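Local coordinates for putative sugar ABC transporter (Yersinia enterocolitica subsp. enterocolitica 8081, PDB 5ULB), which probably serves as the periplasmic sugar-binding component of an ABC transporter, holding a methylthioribose-like sugar such as the bound 5-Se-methyl-5-seleno-ribofuranose between its two lobes, at residues A125-E130 with E157-A162; A23-L28 with D66-A71; G219-L224 with N251-V256; A259-L264 with P315-S320; A278-P283 with F323-F328. All coordinates share one frame; numbering follows the deposited sequence. Where two conformers were deposited one is given.

Interaction 1 of 5, residues A125-E130 with E157-A162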
# COMPACT_ATOMS: atom_id res chain seq x y z
N ALA A 125 6.89 6.70 8.43
CA ALA A 125 6.99 7.89 9.35
C ALA A 125 6.49 9.15 8.66
O ALA A 125 5.76 9.89 9.25
CB ALA A 125 8.44 8.05 9.84
N SER A 126 6.90 9.35 7.42
CA SER A 126 6.41 10.54 6.65
C SER A 126 4.88 10.44 6.36
O SER A 126 4.17 11.45 6.48
CB SER A 126 7.18 10.67 5.38
OG SER A 126 6.74 11.82 4.69
N LEU A 127 4.40 9.27 6.00
CA LEU A 127 2.93 9.11 5.80
C LEU A 127 2.21 9.58 7.04
O LEU A 127 1.13 10.22 6.95
CB LEU A 127 2.55 7.66 5.49
CG LEU A 127 3.02 7.11 4.17
CD1 LEU A 127 2.73 5.61 4.07
CD2 LEU A 127 2.42 7.81 2.98
N THR A 128 2.69 9.20 8.23
CA THR A 128 2.10 9.59 9.48
C THR A 128 2.26 11.09 9.75
O THR A 128 1.33 11.74 10.18
CB THR A 128 2.69 8.74 10.62
OG1 THR A 128 2.46 7.36 10.37
CG2 THR A 128 2.21 9.10 11.95
N ASN A 129 3.52 11.55 9.62
CA ASN A 129 3.78 12.95 9.91
C ASN A 129 2.93 13.85 9.07
O ASN A 129 2.51 14.93 9.54
CB ASN A 129 5.27 13.23 9.80
CG ASN A 129 6.10 12.54 10.90
OD1 ASN A 129 5.61 12.21 11.93
ND2 ASN A 129 7.38 12.29 10.59
N GLU A 130 2.71 13.52 7.79
CA GLU A 130 1.93 14.38 6.94
C GLU A 130 0.43 14.30 7.17
O GLU A 130 -0.32 15.23 6.96
CB GLU A 130 2.29 14.12 5.48
CG GLU A 130 3.70 14.46 5.11
CD GLU A 130 4.26 15.89 5.51
OE1 GLU A 130 3.60 16.82 5.44
OE2 GLU A 130 5.50 15.94 5.89
N GLU A 157 3.09 -1.09 12.38
CA GLU A 157 3.93 -0.86 13.54
C GLU A 157 4.79 0.42 13.34
O GLU A 157 4.97 1.20 14.30
CB GLU A 157 4.71 -2.11 13.90
CG GLU A 157 3.76 -3.27 14.48
CD GLU A 157 2.91 -3.01 15.85
OE1 GLU A 157 1.95 -3.91 16.06
OE2 GLU A 157 3.16 -1.92 16.72
N ARG A 158 5.25 0.68 12.12
CA ARG A 158 5.99 1.93 11.90
C ARG A 158 5.12 3.16 12.00
O ARG A 158 5.54 4.19 12.54
CB ARG A 158 6.64 1.87 10.55
CG ARG A 158 7.83 0.83 10.42
CD ARG A 158 8.45 0.95 9.03
NE ARG A 158 7.69 0.54 7.95
CZ ARG A 158 7.66 -0.73 7.37
NH1 ARG A 158 8.49 -1.71 7.86
NH2 ARG A 158 6.69 -1.03 6.27
N ARG A 159 3.89 3.09 11.51
CA ARG A 159 2.94 4.23 11.66
C ARG A 159 2.63 4.47 13.12
O ARG A 159 2.58 5.63 13.56
CB ARG A 159 1.70 3.98 10.87
CG ARG A 159 1.97 3.99 9.37
CD ARG A 159 0.91 3.42 8.46
NE ARG A 159 1.40 3.25 7.13
CZ ARG A 159 0.76 2.65 6.15
NH1 ARG A 159 -0.54 2.35 6.23
NH2 ARG A 159 1.40 2.34 5.05
N GLN A 160 2.42 3.41 13.90
CA GLN A 160 2.11 3.57 15.31
C GLN A 160 3.31 4.23 16.04
O GLN A 160 3.07 5.09 16.89
CB GLN A 160 1.87 2.16 15.95
CG GLN A 160 1.61 2.15 17.45
CD GLN A 160 0.32 2.87 17.82
OE1 GLN A 160 -0.60 3.05 17.01
NE2 GLN A 160 0.18 3.12 19.10
N ALA A 161 4.53 3.87 15.72
CA ALA A 161 5.71 4.48 16.40
C ALA A 161 5.75 5.99 16.09
O ALA A 161 5.99 6.80 16.99
CB ALA A 161 7.00 3.80 16.02
N ALA A 162 5.54 6.31 14.81
CA ALA A 162 5.58 7.73 14.44
C ALA A 162 4.44 8.51 15.11
O ALA A 162 4.60 9.69 15.53
CB ALA A 162 5.55 7.88 12.93
O HOH W 1 6.62 11.18 14.29

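Interaction 2 of 5, residues A23-L28 with D66-A71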
# COMPACT_ATOMS: atom_id res chain seq x y z
N ALA A 23 5.08 -15.34 -9.25
CA ALA A 23 3.97 -15.51 -8.28
C ALA A 23 3.97 -14.28 -7.35
O ALA A 23 5.04 -13.93 -6.80
CB ALA A 23 4.12 -16.78 -7.51
N VAL A 24 2.81 -13.71 -7.14
CA VAL A 24 2.65 -12.63 -6.16
C VAL A 24 1.73 -13.10 -5.05
O VAL A 24 0.58 -13.56 -5.36
CB VAL A 24 2.07 -11.39 -6.85
CG1 VAL A 24 1.91 -10.23 -5.90
CG2 VAL A 24 2.87 -11.05 -8.09
N ILE A 25 2.14 -13.07 -3.81
CA ILE A 25 1.34 -13.51 -2.67
C ILE A 25 1.25 -12.30 -1.75
O ILE A 25 2.28 -11.82 -1.24
CB ILE A 25 1.91 -14.74 -1.99
CG1 ILE A 25 2.20 -15.89 -2.95
CG2 ILE A 25 0.87 -15.18 -0.93
CD1 ILE A 25 3.56 -15.93 -3.54
N ARG A 26 0.02 -11.88 -1.48
CA ARG A 26 -0.24 -10.70 -0.66
C ARG A 26 -1.13 -11.14 0.52
O ARG A 26 -2.17 -11.80 0.35
CB ARG A 26 -0.80 -9.54 -1.43
CG ARG A 26 -1.19 -8.31 -0.63
CD ARG A 26 -1.18 -7.08 -1.50
NE ARG A 26 -1.82 -5.98 -0.85
CZ ARG A 26 -1.40 -4.70 -0.85
NH1 ARG A 26 -0.13 -4.36 -1.13
NH2 ARG A 26 -2.19 -3.80 -0.34
N ASN A 27 -0.76 -10.72 1.75
CA ASN A 27 -1.41 -11.15 2.96
C ASN A 27 -2.60 -10.32 3.39
O ASN A 27 -2.70 -9.94 4.56
CB ASN A 27 -0.36 -11.22 4.08
CG ASN A 27 -0.76 -12.01 5.27
OD1 ASN A 27 -1.58 -12.95 5.21
ND2 ASN A 27 -0.08 -11.74 6.41
N LEU A 28 -3.47 -9.98 2.41
CA LEU A 28 -4.65 -9.20 2.63
C LEU A 28 -5.78 -9.75 1.79
O LEU A 28 -5.58 -10.74 1.05
CB LEU A 28 -4.40 -7.68 2.36
CG LEU A 28 -3.40 -6.99 3.28
CD1 LEU A 28 -3.17 -5.60 2.77
CD2 LEU A 28 -3.97 -6.92 4.69
N ASP A 66 0.94 -21.20 3.04
CA ASP A 66 0.70 -22.30 2.07
C ASP A 66 0.89 -21.81 0.59
O ASP A 66 1.49 -22.51 -0.22
CB ASP A 66 -0.74 -22.80 2.26
CG ASP A 66 -0.95 -23.55 3.54
OD1 ASP A 66 0.04 -24.00 4.21
OD2 ASP A 66 -2.18 -23.74 3.80
N PHE A 67 0.39 -20.60 0.28
CA PHE A 67 0.57 -20.05 -1.04
C PHE A 67 2.03 -19.89 -1.40
O PHE A 67 2.46 -20.17 -2.52
CB PHE A 67 -0.20 -18.80 -1.31
CG PHE A 67 -1.68 -18.95 -1.43
CD1 PHE A 67 -2.25 -19.85 -2.23
CD2 PHE A 67 -2.50 -18.00 -0.83
CE1 PHE A 67 -3.62 -19.90 -2.42
CE2 PHE A 67 -3.88 -18.01 -1.06
CZ PHE A 67 -4.43 -18.99 -1.83
N VAL A 68 2.81 -19.39 -0.47
CA VAL A 68 4.23 -19.19 -0.77
C VAL A 68 4.99 -20.49 -0.94
O VAL A 68 5.77 -20.69 -1.90
CB VAL A 68 4.94 -18.23 0.24
CG1 VAL A 68 6.40 -18.08 -0.11
CG2 VAL A 68 4.21 -16.93 0.43
N ASN A 69 4.69 -21.43 -0.05
CA ASN A 69 5.29 -22.69 -0.14
C ASN A 69 4.94 -23.46 -1.47
O ASN A 69 5.81 -24.06 -2.12
CB ASN A 69 4.90 -23.56 1.06
CG ASN A 69 5.69 -23.18 2.32
OD1 ASN A 69 6.90 -22.87 2.24
ND2 ASN A 69 5.09 -23.33 3.46
N GLN A 70 3.71 -23.31 -1.88
CA GLN A 70 3.31 -23.90 -3.15
C GLN A 70 4.01 -23.23 -4.33
O GLN A 70 4.49 -23.89 -5.24
CB GLN A 70 1.84 -23.82 -3.34
CG GLN A 70 1.06 -24.68 -2.36
CD GLN A 70 -0.40 -24.41 -2.24
OE1 GLN A 70 -1.02 -23.86 -3.11
NE2 GLN A 70 -0.99 -24.89 -1.12
N ALA A 71 4.16 -21.88 -4.26
CA ALA A 71 4.90 -21.19 -5.38
C ALA A 71 6.36 -21.67 -5.42
O ALA A 71 6.92 -21.83 -6.49
CB ALA A 71 4.85 -19.70 -5.15

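Interaction 3 of 5, residues G219-L224 with N251-V256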
# COMPACT_ATOMS: atom_id res chain seq x y z
N GLY A 219 -14.70 3.04 5.59
CA GLY A 219 -15.78 2.65 6.50
C GLY A 219 -16.14 3.72 7.47
O GLY A 219 -17.33 3.96 7.83
N ALA A 220 -15.12 4.42 8.04
CA ALA A 220 -15.45 5.56 8.93
C ALA A 220 -16.23 6.61 8.22
O ALA A 220 -17.14 7.17 8.84
CB ALA A 220 -14.17 6.13 9.48
N TYR A 221 -15.90 6.91 7.00
CA TYR A 221 -16.62 7.89 6.20
C TYR A 221 -18.13 7.56 6.10
O TYR A 221 -19.00 8.37 6.33
CB TYR A 221 -16.01 8.03 4.82
CG TYR A 221 -16.69 9.04 3.95
CD1 TYR A 221 -17.86 8.70 3.20
CD2 TYR A 221 -16.28 10.34 3.88
CE1 TYR A 221 -18.56 9.60 2.48
CE2 TYR A 221 -16.96 11.25 3.08
CZ TYR A 221 -18.11 10.89 2.39
OH TYR A 221 -18.76 11.82 1.70
N LYS A 222 -18.36 6.27 5.76
CA LYS A 222 -19.80 5.82 5.71
C LYS A 222 -20.46 6.00 7.03
O LYS A 222 -21.60 6.48 7.08
CB LYS A 222 -19.80 4.36 5.28
CG LYS A 222 -21.21 3.74 5.13
CD LYS A 222 -21.08 2.19 4.76
CE LYS A 222 -22.38 1.38 5.01
NZ LYS A 222 -23.09 1.80 3.87
N ALA A 223 -19.81 5.63 8.12
CA ALA A 223 -20.42 5.81 9.41
C ALA A 223 -20.69 7.29 9.69
O ALA A 223 -21.76 7.64 10.26
CB ALA A 223 -19.56 5.25 10.53
N LEU A 224 -19.76 8.16 9.35
CA LEU A 224 -20.01 9.61 9.63
C LEU A 224 -21.21 10.11 8.86
O LEU A 224 -22.05 10.88 9.36
CB LEU A 224 -18.77 10.48 9.30
CG LEU A 224 -17.50 10.17 10.13
CD1 LEU A 224 -16.43 11.18 9.78
CD2 LEU A 224 -17.77 10.22 11.60
N ASN A 251 -20.84 17.58 1.93
CA ASN A 251 -20.62 17.46 3.39
C ASN A 251 -19.43 16.59 3.76
O ASN A 251 -19.27 16.16 4.94
CB ASN A 251 -21.92 17.08 4.17
CG ASN A 251 -23.04 18.02 3.87
OD1 ASN A 251 -22.86 19.26 3.87
ND2 ASN A 251 -24.19 17.47 3.64
N SER A 252 -18.65 16.21 2.76
CA SER A 252 -17.57 15.37 3.01
C SER A 252 -16.50 15.86 4.02
O SER A 252 -15.92 16.89 3.87
CB SER A 252 -16.79 15.06 1.70
OG SER A 252 -15.65 14.22 2.05
N PRO A 253 -16.29 15.05 5.06
CA PRO A 253 -15.29 15.33 6.10
C PRO A 253 -13.89 14.81 5.75
O PRO A 253 -13.01 14.88 6.58
CB PRO A 253 -15.81 14.58 7.29
CG PRO A 253 -16.55 13.50 6.79
CD PRO A 253 -17.11 13.93 5.49
N TRP A 254 -13.66 14.30 4.54
CA TRP A 254 -12.38 13.64 4.21
C TRP A 254 -11.37 14.71 3.75
O TRP A 254 -11.38 15.12 2.60
CB TRP A 254 -12.61 12.58 3.11
CG TRP A 254 -11.42 11.66 2.88
CD1 TRP A 254 -10.07 11.95 2.81
CD2 TRP A 254 -11.46 10.24 2.72
NE1 TRP A 254 -9.35 10.84 2.59
CE2 TRP A 254 -10.16 9.77 2.54
CE3 TRP A 254 -12.52 9.29 2.68
CZ2 TRP A 254 -9.86 8.42 2.35
CZ3 TRP A 254 -12.22 7.98 2.56
CH2 TRP A 254 -10.93 7.58 2.38
N LYS A 255 -10.52 15.16 4.67
CA LYS A 255 -9.69 16.34 4.47
C LYS A 255 -8.38 16.10 3.72
O LYS A 255 -7.95 17.00 2.99
CB LYS A 255 -9.35 16.97 5.83
CG LYS A 255 -10.42 17.44 6.64
CD LYS A 255 -11.48 18.14 5.87
CE LYS A 255 -11.10 19.50 5.80
NZ LYS A 255 -12.13 20.15 6.75
N VAL A 256 -7.78 14.93 3.89
CA VAL A 256 -6.47 14.70 3.30
C VAL A 256 -6.28 13.21 3.17
O VAL A 256 -6.72 12.43 4.02
CB VAL A 256 -5.37 15.30 4.04
CG1 VAL A 256 -5.05 14.66 5.38
CG2 VAL A 256 -4.03 15.37 3.29

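Interaction 4 of 5, residues A259-L264 with P315-S320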
# COMPACT_ATOMS: atom_id res chain seq x y z
N ALA A 259 -0.30 9.56 0.31
CA ALA A 259 -0.34 8.25 -0.40
C ALA A 259 0.74 8.10 -1.45
O ALA A 259 1.25 9.07 -1.97
CB ALA A 259 -1.70 8.11 -1.07
N VAL A 260 1.02 6.83 -1.71
CA VAL A 260 1.79 6.37 -2.85
C VAL A 260 0.82 5.64 -3.76
O VAL A 260 -0.06 4.89 -3.26
CB VAL A 260 2.96 5.42 -2.42
CG1 VAL A 260 3.75 4.92 -3.58
CG2 VAL A 260 3.88 6.10 -1.38
N ASP A 261 0.97 5.75 -5.04
CA ASP A 261 0.09 5.01 -6.01
C ASP A 261 0.45 3.49 -5.86
O ASP A 261 1.57 3.09 -6.16
CB ASP A 261 0.39 5.42 -7.44
CG ASP A 261 -0.50 4.75 -8.49
OD1 ASP A 261 -1.27 3.82 -8.13
OD2 ASP A 261 -0.39 5.21 -9.65
N PRO A 262 -0.51 2.65 -5.40
CA PRO A 262 -0.16 1.24 -5.27
C PRO A 262 0.13 0.58 -6.54
O PRO A 262 0.88 -0.44 -6.50
CB PRO A 262 -1.41 0.66 -4.52
CG PRO A 262 -2.19 1.81 -4.00
CD PRO A 262 -1.89 2.92 -4.97
N LYS A 263 -0.36 1.07 -7.66
CA LYS A 263 0.01 0.46 -8.94
C LYS A 263 1.52 0.61 -9.15
O LYS A 263 2.14 -0.27 -9.74
CB LYS A 263 -0.69 1.16 -10.08
CG LYS A 263 -2.18 0.92 -10.12
CD LYS A 263 -2.77 1.32 -11.48
CE LYS A 263 -1.71 1.50 -12.53
NZ LYS A 263 -1.34 0.34 -13.44
N LEU A 264 2.09 1.75 -8.79
CA LEU A 264 3.56 1.94 -8.90
C LEU A 264 4.28 1.02 -7.99
O LEU A 264 5.34 0.52 -8.37
CB LEU A 264 3.85 3.44 -8.60
CG LEU A 264 5.33 3.84 -8.71
CD1 LEU A 264 5.85 3.64 -10.10
CD2 LEU A 264 5.51 5.24 -8.20
N PRO A 315 1.98 17.16 -9.93
CA PRO A 315 3.19 16.92 -10.73
C PRO A 315 3.95 15.74 -10.22
O PRO A 315 4.24 15.71 -9.01
CB PRO A 315 4.03 18.15 -10.47
CG PRO A 315 3.00 19.25 -10.37
CD PRO A 315 1.85 18.62 -9.57
N GLY A 316 4.19 14.78 -11.14
CA GLY A 316 4.92 13.62 -10.92
C GLY A 316 4.24 12.44 -10.20
O GLY A 316 4.87 11.36 -10.02
N TRP A 317 2.96 12.55 -9.95
CA TRP A 317 2.22 11.49 -9.28
C TRP A 317 2.32 10.18 -10.06
O TRP A 317 2.10 10.06 -11.28
CB TRP A 317 0.76 11.86 -9.16
CG TRP A 317 -0.03 10.69 -8.73
CD1 TRP A 317 -0.81 9.87 -9.55
CD2 TRP A 317 -0.15 10.23 -7.42
NE1 TRP A 317 -1.38 8.95 -8.77
CE2 TRP A 317 -0.99 9.10 -7.46
CE3 TRP A 317 0.37 10.63 -6.16
CZ2 TRP A 317 -1.32 8.42 -6.28
CZ3 TRP A 317 0.09 9.93 -5.09
CH2 TRP A 317 -0.76 8.84 -5.16
N GLY A 318 2.59 9.15 -9.25
CA GLY A 318 2.52 7.77 -9.74
C GLY A 318 3.55 7.38 -10.78
O GLY A 318 3.42 6.33 -11.48
N GLN A 319 4.59 8.16 -10.89
CA GLN A 319 5.63 7.92 -11.91
C GLN A 319 7.00 7.82 -11.27
O GLN A 319 7.28 8.48 -10.28
CB GLN A 319 5.69 9.15 -12.89
CG GLN A 319 4.34 9.49 -13.56
CD GLN A 319 4.19 11.01 -13.93
OE1 GLN A 319 3.30 11.76 -13.41
NE2 GLN A 319 5.09 11.47 -14.77
N SER A 320 7.83 6.93 -11.79
CA SER A 320 9.21 6.87 -11.37
C SER A 320 9.96 6.12 -12.47
O SER A 320 9.47 5.06 -12.95
CB SER A 320 9.34 5.98 -10.07
OG SER A 320 10.66 5.82 -9.75
O HOH W 2 1.46 4.35 -11.58

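Interaction 5 of 5, residues A278-P283 with F323-F328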
# COMPACT_ATOMS: atom_id res chain seq x y z
N ALA A 278 17.44 -11.14 -14.65
CA ALA A 278 18.42 -10.78 -15.67
C ALA A 278 19.85 -10.76 -15.19
O ALA A 278 20.77 -10.64 -16.02
CB ALA A 278 18.07 -9.44 -16.21
N GLY A 279 20.05 -10.81 -13.89
CA GLY A 279 21.43 -10.77 -13.35
C GLY A 279 21.99 -9.34 -13.14
O GLY A 279 23.21 -9.20 -13.01
N GLU A 280 21.13 -8.36 -13.07
CA GLU A 280 21.49 -6.94 -12.85
C GLU A 280 21.43 -6.59 -11.39
O GLU A 280 20.55 -7.09 -10.66
CB GLU A 280 20.59 -6.03 -13.67
CG GLU A 280 20.76 -6.11 -15.16
CD GLU A 280 19.90 -5.15 -15.95
OE1 GLU A 280 18.95 -4.46 -15.41
OE2 GLU A 280 20.23 -4.94 -17.10
N GLU A 281 22.35 -5.74 -10.93
CA GLU A 281 22.38 -5.33 -9.54
C GLU A 281 21.08 -4.71 -9.10
O GLU A 281 20.52 -3.89 -9.85
CB GLU A 281 23.54 -4.36 -9.32
CG GLU A 281 23.67 -3.81 -7.91
CD GLU A 281 24.80 -2.79 -7.75
OE1 GLU A 281 25.40 -2.38 -8.80
OE2 GLU A 281 25.07 -2.47 -6.60
N THR A 282 20.63 -5.05 -7.91
CA THR A 282 19.48 -4.44 -7.25
C THR A 282 19.81 -4.19 -5.79
O THR A 282 20.62 -4.86 -5.22
CB THR A 282 18.24 -5.40 -7.33
OG1 THR A 282 18.56 -6.69 -6.83
CG2 THR A 282 17.67 -5.43 -8.76
N PRO A 283 19.24 -3.14 -5.20
CA PRO A 283 19.63 -2.72 -3.88
C PRO A 283 19.03 -3.60 -2.81
O PRO A 283 18.02 -4.30 -3.04
CB PRO A 283 19.05 -1.32 -3.77
CG PRO A 283 17.88 -1.32 -4.68
CD PRO A 283 18.27 -2.24 -5.81
N PHE A 323 14.61 1.74 -11.54
CA PHE A 323 14.66 0.38 -12.01
C PHE A 323 14.10 0.08 -13.40
O PHE A 323 13.88 -1.07 -13.74
CB PHE A 323 14.12 -0.65 -10.95
CG PHE A 323 14.51 -0.29 -9.55
CD1 PHE A 323 15.85 -0.39 -9.22
CD2 PHE A 323 13.63 0.14 -8.60
CE1 PHE A 323 16.31 -0.04 -7.96
CE2 PHE A 323 14.06 0.48 -7.33
CZ PHE A 323 15.42 0.43 -7.01
N ASN A 324 13.97 1.15 -14.19
CA ASN A 324 13.47 1.03 -15.55
C ASN A 324 14.61 0.74 -16.52
O ASN A 324 15.11 1.62 -17.16
CB ASN A 324 12.70 2.28 -15.95
CG ASN A 324 11.56 1.99 -16.78
OD1 ASN A 324 11.34 2.69 -17.73
ND2 ASN A 324 10.84 0.96 -16.47
N SER A 325 15.04 -0.50 -16.65
CA SER A 325 16.10 -0.84 -17.52
C SER A 325 15.73 -0.57 -19.00
O SER A 325 14.56 -0.72 -19.40
CB SER A 325 16.40 -2.33 -17.35
OG SER A 325 16.90 -2.62 -16.08
N PRO A 326 16.74 -0.21 -19.81
CA PRO A 326 16.43 0.10 -21.18
C PRO A 326 15.87 -1.04 -22.00
O PRO A 326 15.10 -0.85 -22.93
CB PRO A 326 17.74 0.54 -21.78
CG PRO A 326 18.73 0.52 -20.69
CD PRO A 326 18.13 0.13 -19.46
N TRP A 327 16.22 -2.27 -21.64
CA TRP A 327 15.70 -3.46 -22.35
C TRP A 327 14.24 -3.71 -21.99
O TRP A 327 13.63 -4.60 -22.60
CB TRP A 327 16.58 -4.72 -22.12
CG TRP A 327 16.94 -5.00 -20.76
CD1 TRP A 327 18.08 -4.56 -20.14
CD2 TRP A 327 16.22 -5.73 -19.75
NE1 TRP A 327 18.12 -4.90 -18.81
CE2 TRP A 327 17.01 -5.68 -18.55
CE3 TRP A 327 15.03 -6.45 -19.76
CZ2 TRP A 327 16.68 -6.33 -17.41
CZ3 TRP A 327 14.64 -7.13 -18.58
CH2 TRP A 327 15.47 -7.09 -17.42
N PHE A 328 13.64 -3.04 -21.00
CA PHE A 328 12.17 -3.18 -20.80
C PHE A 328 11.45 -2.76 -22.05
O PHE A 328 10.44 -3.38 -22.38
CB PHE A 328 11.71 -2.39 -19.60
CG PHE A 328 12.15 -2.92 -18.23
CD1 PHE A 328 12.82 -4.14 -18.03
CD2 PHE A 328 11.82 -2.19 -17.10
CE1 PHE A 328 13.19 -4.48 -16.77
CE2 PHE A 328 12.20 -2.57 -15.82
CZ PHE A 328 12.91 -3.73 -15.67

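Interaction 1 of 5, residues A125-E130 with E157-A162
Apolar packing carries most of this contact, and Ala-162 and Thr-128 lie at its middle. The methyl of Ala-162 sits 3.7 Å from Thr-128 CG2 and also covers Thr-128 CB, while one turn earlier on the facing helix it meets Ala-125, with 4.2 Å between the two CB atoms. With small side chains here, the axes of segments 125-130 and 157-162 approach to 8.4 Å, crossing at -47°. Arg-159 runs extended from CG to NE, which carries its guanidinium past Leu-127, whose CD1 packs 3.7 Å from Arg-159 NH2. Both helices flank the central sheet of a periplasmic binding protein lobe, and the second presents Arg-159 to the sugar pocket.

The polar groups find partners other than each other. Thr-128 OG1 lies against the base of Arg-159, 3.4 Å from its CA, but its hydrogen bond goes back to Asp-124 O. Asp-124 forms a salt bridge to Arg-159 NE, and Arg-159 NH1 donates to O3 of the bound sugar, so Asp-124 probably acts as a second-shell residue that orients the arginine. A water donates to both Asn-129 OD1 and Ala-162 O, each at 2.8 Å.

Interaction 2 of 5, residues A23-L28 with D66-A71
Ile-25 lays its branched side chain over the helix segment 66-71 and meets three of its residues. Its CG2 branch comes to 3.8 Å from Phe-67 CB, so it is the root of the phenylalanine that it touches, while the ring leads off and meets Phe-55. On the Val-68 side, one methyl does the work: Val-68 CG2 packs 4.0 Å from Ile-25 CB and stays close to CG1, CG2 and CD1 as well. The first torsion of Ile-25 places CG2 opposite the backbone N (chi1 -52° for CG1), which points that branch at Phe-67 and leaves CG1 to run along toward Ala-71. From there CD1 reaches Ala-71 CB at 4.3 Å.

Two strand residues earlier, Ala-23 makes a methyl-to-methyl contact with Ala-71, their CB atoms 3.8 Å apart. Ala-23 and Ile-25 both point at the helix because alternate residues of a strand share a face; Val-24, between them, points to the other side and packs on helix 32-48. The segment axes run almost antiparallel, at 167°, and 8.9 Å apart. No hydrogen bond crosses the contact, and cohesion rests on buried aliphatic surface. Ile-79 and Leu-81 of the neighbouring strand 78-82 extend the same layer beneath the helix.

Just past the strand end, Leu-28 touches the bound sugar. A parallel strand covered by helices on both faces, with ligand-binding residues in the loop at its C-terminal end, is typical of the Rossmann-like alpha/beta lobes of periplasmic binding proteins.

Interaction 3 of 5, residues G219-L224 with N251-V256
A serine hydroxyl set against the edge of a tyrosine ring, without a hydrogen bond between them, is the odd feature here: Ser-252 OG lies near the ring plane of Tyr-221, 3.4 Å from CE2. That oxygen is already engaged. It accepts from Trp-254 N at 3.2 Å in a nearly straight bond (168°), closing an ST turn, and it also bonds to Leu-246 O.

Tyr-221 projects from its helix with CG opposite the backbone N (chi1 -179°), reaching across to all three residues of the turn. Pro-253 CD packs 3.6 Å from CE2, the two side chains crossing at about a right angle. Tyr-221 CD2 approaches the edge of the indole, 4.1 Å from Trp-254 CE3, while the indole NE1 bonds to Ser-257. One helical turn on, Leu-224 adds its CD1 to the proline ring, 3.8 Å from CG. Helix 214-226 is thereby seated on the turn that leads into strand 254-259 of the central sheet.

At the far end of the tyrosine, OH bonds to Glu-249 and Gln-225. The interface itself therefore rests on apolar and aromatic packing, and its buried hydroxyls and indole N-H are satisfied by groups outside the two segments.

Interaction 4 of 5, residues A259-L264 with P315-S320
Trp-317 and Asp-261 cross at about a right angle along their side chains, yet the carboxylate and the indole planes are only 6° apart. The six-membered part of the indole does the touching: CZ2 lies 3.6 Å from Asp-261 CB, and CH2 comes to 3.5 Å from Asp-261 N. Further along the rim, CZ3 brings the ring edge to Ala-259 O at 3.4 Å, with that oxygen near the ring plane. A first torsion of 169° throws the indole away from its own backbone N and across the chain of 259-261. The indole NE1 turns to Val-307 O in a weak hydrogen bond.

Asp-261 faces two ways. As the N-cap of helix 262-278, its OD1 accepts from Lys-263 N at 2.9 Å, a capping bond that meets the oxygen from above the carboxylate plane, 55° out of it. OD2 instead accepts a hydrogen bond from a water 2.8 Å away, and the same water donates to Gly-318 O, bridging the segments where no direct hydrogen bond does. Gly-318 brings its backbone close to the carboxylate, and it lies within a type II beta turn from Gly-316 to Gln-319.

Leu-264, on the first turn of the helix, spreads its methyls over this backbone: CD2 is 3.9 Å from Gly-318 C, and CD1 reaches on toward Ser-320. The contact fastens a C-terminal loop onto the point where the chain leaves strand 254-259 for helix 262-278, whose Pro-262 and Lys-263 touch helix 32-48, consistent with one of the interlobe crossovers of periplasmic binding proteins.

Interaction 5 of 5, residues A278-P283 with F323-F328
Glu-280 follows a Schellman motif at Gly-279, where helix 262-278 ends, and its side chain reaches across to the segment that leads into the C-terminal helix. From CB the chain turns so that CG stands opposite the carbonyl carbon, then continues extended, delivering the carboxylate between Ser-325 and Trp-327. CD lies in the plane of the indole, at its edge, 3.4 Å from Trp-327 NE1. At the tip the two oxygens divide their work. OE1 accepts from Ser-325 OG at 2.8 Å through its syn lone pair, and it also forms a salt bridge to Lys-275. OE2 accepts from Trp-327 NE1 at 2.7 Å, with an N-H...O angle of 154°; the bond stays near the indole plane but arrives 45° out of the carboxylate plane. The two planes stand 68° apart, and bonds at both oxygens should limit rotation of the group.

Apolar contacts lie to either side of this acid. Ala-278 CB packs 3.6 Å from Trp-327 CZ2. Beyond Glu-280 along the chain, Pro-283 meets the ring of Phe-323, which itself stands edge-to-face with Tyr-286. There Pro-283 CD is 3.6 Å from Phe-323 CE1, while its CG lies closest to CZ.

In the fold
From the N terminus, interaction 2 closes first, a 37-residue loop that lays helix 61-73 on strand 21-26 in one lobe. Interaction 1 follows in series, closing 26 residues to join helices 124-138 and 154-169 beside the sugar pocket; interaction 3, again with 26, ties helix 214-226 to the turn before strand 254-259, about 34 Å from interaction 2 between centres. That strand leads directly into interaction 4, which touches interaction 1 where Leu-127 CD2 packs on Ala-259 N. Interactions 4 and 5, closing 50 and 39 residues, cross, since 278-283 falls between the segments of interaction 4 and 323-328 lies after both. Together they bind the C-terminal tail to the two ends of helix 262-278.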